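Long-range contact in 2-polyprenyl-6-methoxyphenol hydroxylase-like FAD-dependent oxidoreductase (Streptomyces sp. NRRL 11266, PDB 6UI5), which binds flavin-adenine dinucleotide and belongs to the FAD-dependent oxidoreductases related to the aromatic-ring hydroxylases, with a thioredoxin-like C-terminal region: residues V386-E391 against C473-D478. Numbering follows the deposited sequence.
Sequences VPIAYE and CVAWHD
Strand 474-477 is an outermost strand of the four-stranded mixed sheet in the thioredoxin-like C-terminal part, and against it runs the extended loop 386-391, which follows helix 369-379. Alternate residues of the loop, Val386, Ile388 and Tyr390, turn their side chains to the strand. At the Tyr390 end the hydroxyl goes to a backbone carbonyl: Tyr390 OH donates to Ala475 O at 2.8 Å. The acceptor sits at the edge of the phenol ring, in its plane, and the C=O...OH angle of 129° comes with a donor tilted 24° from the carbonyl plane. Tyr390 CG lies anti to its own carbonyl carbon (chi1 -57°), which carries the ring across to the strand; the same hydroxyl also rests 3.6 Å from Ala475 CB. Ile388 fills the middle. Its CG2 approaches Ala475 O at 3.7 Å, while CD1, the end of the other branch, comes to Ala475 CA at 3.9 Å and lies 4.0 Å from Val474 O. At the Val386 end the touch is lighter, Val386 CG2 meeting Cys473 SG at 4.1 Å. Around this line, Tyr390 also packs on Thr489, Ala490 and Thr493 of helix 484-495, and Gly404 makes backbone hydrogen bonds with both Val386 and Val474. Ala475 and Trp476 pair with Leu467 on the neighbouring strand. One directional bond thus ties the phenol to the strand, and Ile388 and Val386 add non-directional van der Waals contact, part of it against carbonyl oxygens. Ala475 O, in a buried residue, gains a phenol donor through this bond, and the loop is joined to the sheet by a side chain instead of by backbone pairing between the two segments.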
ATOM      1  N   VAL A 386     -13.989  15.516  -6.894  1.00 49.90           N
ATOM      2  CA  VAL A 386     -13.755  16.242  -8.149  1.00 50.07           C
ATOM      3  C   VAL A 386     -12.877  17.454  -7.851  1.00 63.57           C
ATOM      4  O   VAL A 386     -13.180  18.219  -6.914  1.00 57.32           O
ATOM      5  CB  VAL A 386     -15.085  16.663  -8.773  1.00 51.88           C
ATOM      6  CG1 VAL A 386     -14.884  17.829  -9.760  1.00 43.78           C
ATOM      7  CG2 VAL A 386     -15.784  15.448  -9.438  1.00 45.63           C
ATOM      8  N   PRO A 387     -11.784  17.659  -8.581  1.00 69.01           N
ATOM      9  CA  PRO A 387     -10.878  18.765  -8.244  1.00 71.33           C
ATOM     10  C   PRO A 387     -11.548  20.113  -8.499  1.00 74.02           C
ATOM     11  O   PRO A 387     -12.069  20.378  -9.589  1.00 71.08           O
ATOM     12  CB  PRO A 387      -9.676  18.532  -9.167  1.00 65.57           C
ATOM     13  CG  PRO A 387     -10.209  17.708 -10.305  1.00 59.97           C
ATOM     14  CD  PRO A 387     -11.324  16.878  -9.748  1.00 60.60           C
ATOM     15  N   ILE A 388     -11.546  20.964  -7.475  1.00 68.55           N
ATOM     16  CA  ILE A 388     -12.218  22.261  -7.535  1.00 60.28           C
ATOM     17  C   ILE A 388     -11.158  23.324  -7.285  1.00 54.86           C
ATOM     18  O   ILE A 388     -10.574  23.376  -6.194  1.00 47.76           O
ATOM     19  CB  ILE A 388     -13.360  22.374  -6.509  1.00 52.51           C
ATOM     20  CG1 ILE A 388     -14.453  21.325  -6.745  1.00 40.71           C
ATOM     21  CG2 ILE A 388     -13.932  23.808  -6.486  1.00 47.26           C
ATOM     22  CD1 ILE A 388     -15.443  21.667  -7.835  1.00 40.76           C
ATOM     23  N   ALA A 389     -10.889  24.153  -8.292  1.00 51.74           N
ATOM     24  CA  ALA A 389     -10.008  25.306  -8.136  1.00 51.19           C
ATOM     25  C   ALA A 389     -10.466  26.406  -9.083  1.00 63.19           C
ATOM     26  O   ALA A 389     -11.064  26.141 -10.127  1.00 72.77           O
ATOM     27  CB  ALA A 389      -8.555  24.958  -8.420  1.00 38.16           C
ATOM     28  N   TYR A 390     -10.182  27.644  -8.713  1.00 62.29           N
ATOM     29  CA  TYR A 390     -10.602  28.787  -9.503  1.00 67.32           C
ATOM     30  C   TYR A 390      -9.445  29.760  -9.620  1.00 75.10           C
ATOM     31  O   TYR A 390      -8.588  29.835  -8.727  1.00 73.62           O
ATOM     32  CB  TYR A 390     -11.830  29.484  -8.880  1.00 65.30           C
ATOM     33  CG  TYR A 390     -13.006  28.559  -8.693  1.00 67.27           C
ATOM     34  CD1 TYR A 390     -13.735  28.120  -9.786  1.00 71.64           C
ATOM     35  CD2 TYR A 390     -13.378  28.110  -7.426  1.00 64.10           C
ATOM     36  CE1 TYR A 390     -14.802  27.276  -9.631  1.00 74.30           C
ATOM     37  CE2 TYR A 390     -14.446  27.269  -7.257  1.00 60.69           C
ATOM     38  CZ  TYR A 390     -15.159  26.842  -8.376  1.00 65.56           C
ATOM     39  OH  TYR A 390     -16.245  25.987  -8.272  1.00 48.69           O
ATOM     40  N   GLU A 391      -9.404  30.491 -10.732  1.00 85.69           N
ATOM     41  CA  GLU A 391      -8.356  31.486 -10.893  1.00 99.51           C
ATOM     42  C   GLU A 391      -8.514  32.576  -9.841  1.00 97.89           C
ATOM     43  O   GLU A 391      -9.633  32.991  -9.516  1.00103.45           O
ATOM     44  CB  GLU A 391      -8.389  32.098 -12.298  1.00115.09           C
ATOM     45  CG  GLU A 391      -7.388  31.496 -13.317  1.00133.03           C
ATOM     46  CD  GLU A 391      -6.002  31.150 -12.729  1.00144.95           C
ATOM     47  OE1 GLU A 391      -5.540  31.805 -11.767  1.00152.42           O
ATOM     48  OE2 GLU A 391      -5.359  30.207 -13.237  1.00150.60           O
ATOM     49  N   CYS A 473     -22.200  17.596  -6.843  1.00 46.40           N
ATOM     50  CA  CYS A 473     -20.868  17.870  -6.315  1.00 50.80           C
ATOM     51  C   CYS A 473     -20.802  19.297  -5.780  1.00 43.60           C
ATOM     52  O   CYS A 473     -21.308  20.233  -6.421  1.00 35.90           O
ATOM     53  CB  CYS A 473     -19.790  17.667  -7.398  1.00 56.74           C
ATOM     54  SG  CYS A 473     -19.645  15.965  -8.085  1.00 82.17           S
ATOM     55  N   VAL A 474     -20.187  19.450  -4.602  1.00 34.40           N
ATOM     56  CA  VAL A 474     -20.032  20.764  -3.962  1.00 46.36           C
ATOM     57  C   VAL A 474     -18.993  21.581  -4.724  1.00 45.84           C
ATOM     58  O   VAL A 474     -17.791  21.307  -4.629  1.00 41.37           O
ATOM     59  CB  VAL A 474     -19.610  20.644  -2.504  1.00 46.13           C
ATOM     60  CG1 VAL A 474     -19.287  22.075  -1.974  1.00 47.02           C
ATOM     61  CG2 VAL A 474     -20.661  19.986  -1.696  1.00 32.10           C
ATOM     62  N   ALA A 475     -19.429  22.619  -5.430  1.00 39.94           N
ATOM     63  CA  ALA A 475     -18.466  23.477  -6.102  1.00 44.69           C
ATOM     64  C   ALA A 475     -18.087  24.699  -5.276  1.00 52.15           C
ATOM     65  O   ALA A 475     -17.146  25.406  -5.642  1.00 65.08           O
ATOM     66  CB  ALA A 475     -19.020  23.925  -7.461  1.00 47.77           C
ATOM     67  N   TRP A 476     -18.776  24.949  -4.166  1.00 50.91           N
ATOM     68  CA  TRP A 476     -18.539  26.142  -3.363  1.00 52.32           C
ATOM     69  C   TRP A 476     -19.291  26.007  -2.052  1.00 55.29           C
ATOM     70  O   TRP A 476     -20.409  25.472  -2.016  1.00 61.66           O
ATOM     71  CB  TRP A 476     -19.002  27.418  -4.087  1.00 49.15           C
ATOM     72  CG  TRP A 476     -19.024  28.681  -3.238  1.00 66.31           C
ATOM     73  CD1 TRP A 476     -18.063  29.665  -3.200  1.00 67.36           C
ATOM     74  CD2 TRP A 476     -20.058  29.108  -2.343  1.00 69.96           C
ATOM     75  NE1 TRP A 476     -18.436  30.662  -2.340  1.00 68.38           N
ATOM     76  CE2 TRP A 476     -19.651  30.350  -1.795  1.00 73.29           C
ATOM     77  CE3 TRP A 476     -21.290  28.570  -1.958  1.00 64.84           C
ATOM     78  CZ2 TRP A 476     -20.429  31.057  -0.870  1.00 70.64           C
ATOM     79  CZ3 TRP A 476     -22.060  29.268  -1.039  1.00 75.34           C
ATOM     80  CH2 TRP A 476     -21.629  30.505  -0.506  1.00 72.85           C
ATOM     81  N   HIS A 477     -18.684  26.520  -0.996  1.00 47.88           N
ATOM     82  CA  HIS A 477     -19.346  26.669   0.292  1.00 54.91           C
ATOM     83  C   HIS A 477     -18.591  27.736   1.094  1.00 60.40           C
ATOM     84  O   HIS A 477     -17.455  28.084   0.764  1.00 61.84           O
ATOM     85  CB  HIS A 477     -19.401  25.325   1.009  1.00 37.77           C
ATOM     86  CG  HIS A 477     -18.082  24.881   1.553  1.00 49.31           C
ATOM     87  ND1 HIS A 477     -17.359  25.634   2.459  1.00 47.58           N
ATOM     88  CD2 HIS A 477     -17.347  23.767   1.316  1.00 51.43           C
ATOM     89  CE1 HIS A 477     -16.239  25.000   2.757  1.00 57.29           C
ATOM     90  NE2 HIS A 477     -16.210  23.861   2.085  1.00 56.13           N
ATOM     91  N   ASP A 478     -19.213  28.220   2.185  1.00 54.94           N
ATOM     92  CA  ASP A 478     -18.673  29.344   2.966  1.00 57.23           C
ATOM     93  C   ASP A 478     -18.226  28.952   4.372  1.00 53.14           C
ATOM     94  O   ASP A 478     -18.348  29.746   5.299  1.00 58.33           O
ATOM     95  CB  ASP A 478     -19.688  30.484   3.075  1.00 52.51           C
ATOM     96  CG  ASP A 478     -20.989  30.072   3.799  1.00 54.89           C
ATOM     97  OD1 ASP A 478     -21.049  28.974   4.384  1.00 57.47           O
ATOM     98  OD2 ASP A 478     -21.973  30.846   3.780  1.00 60.44           O
TER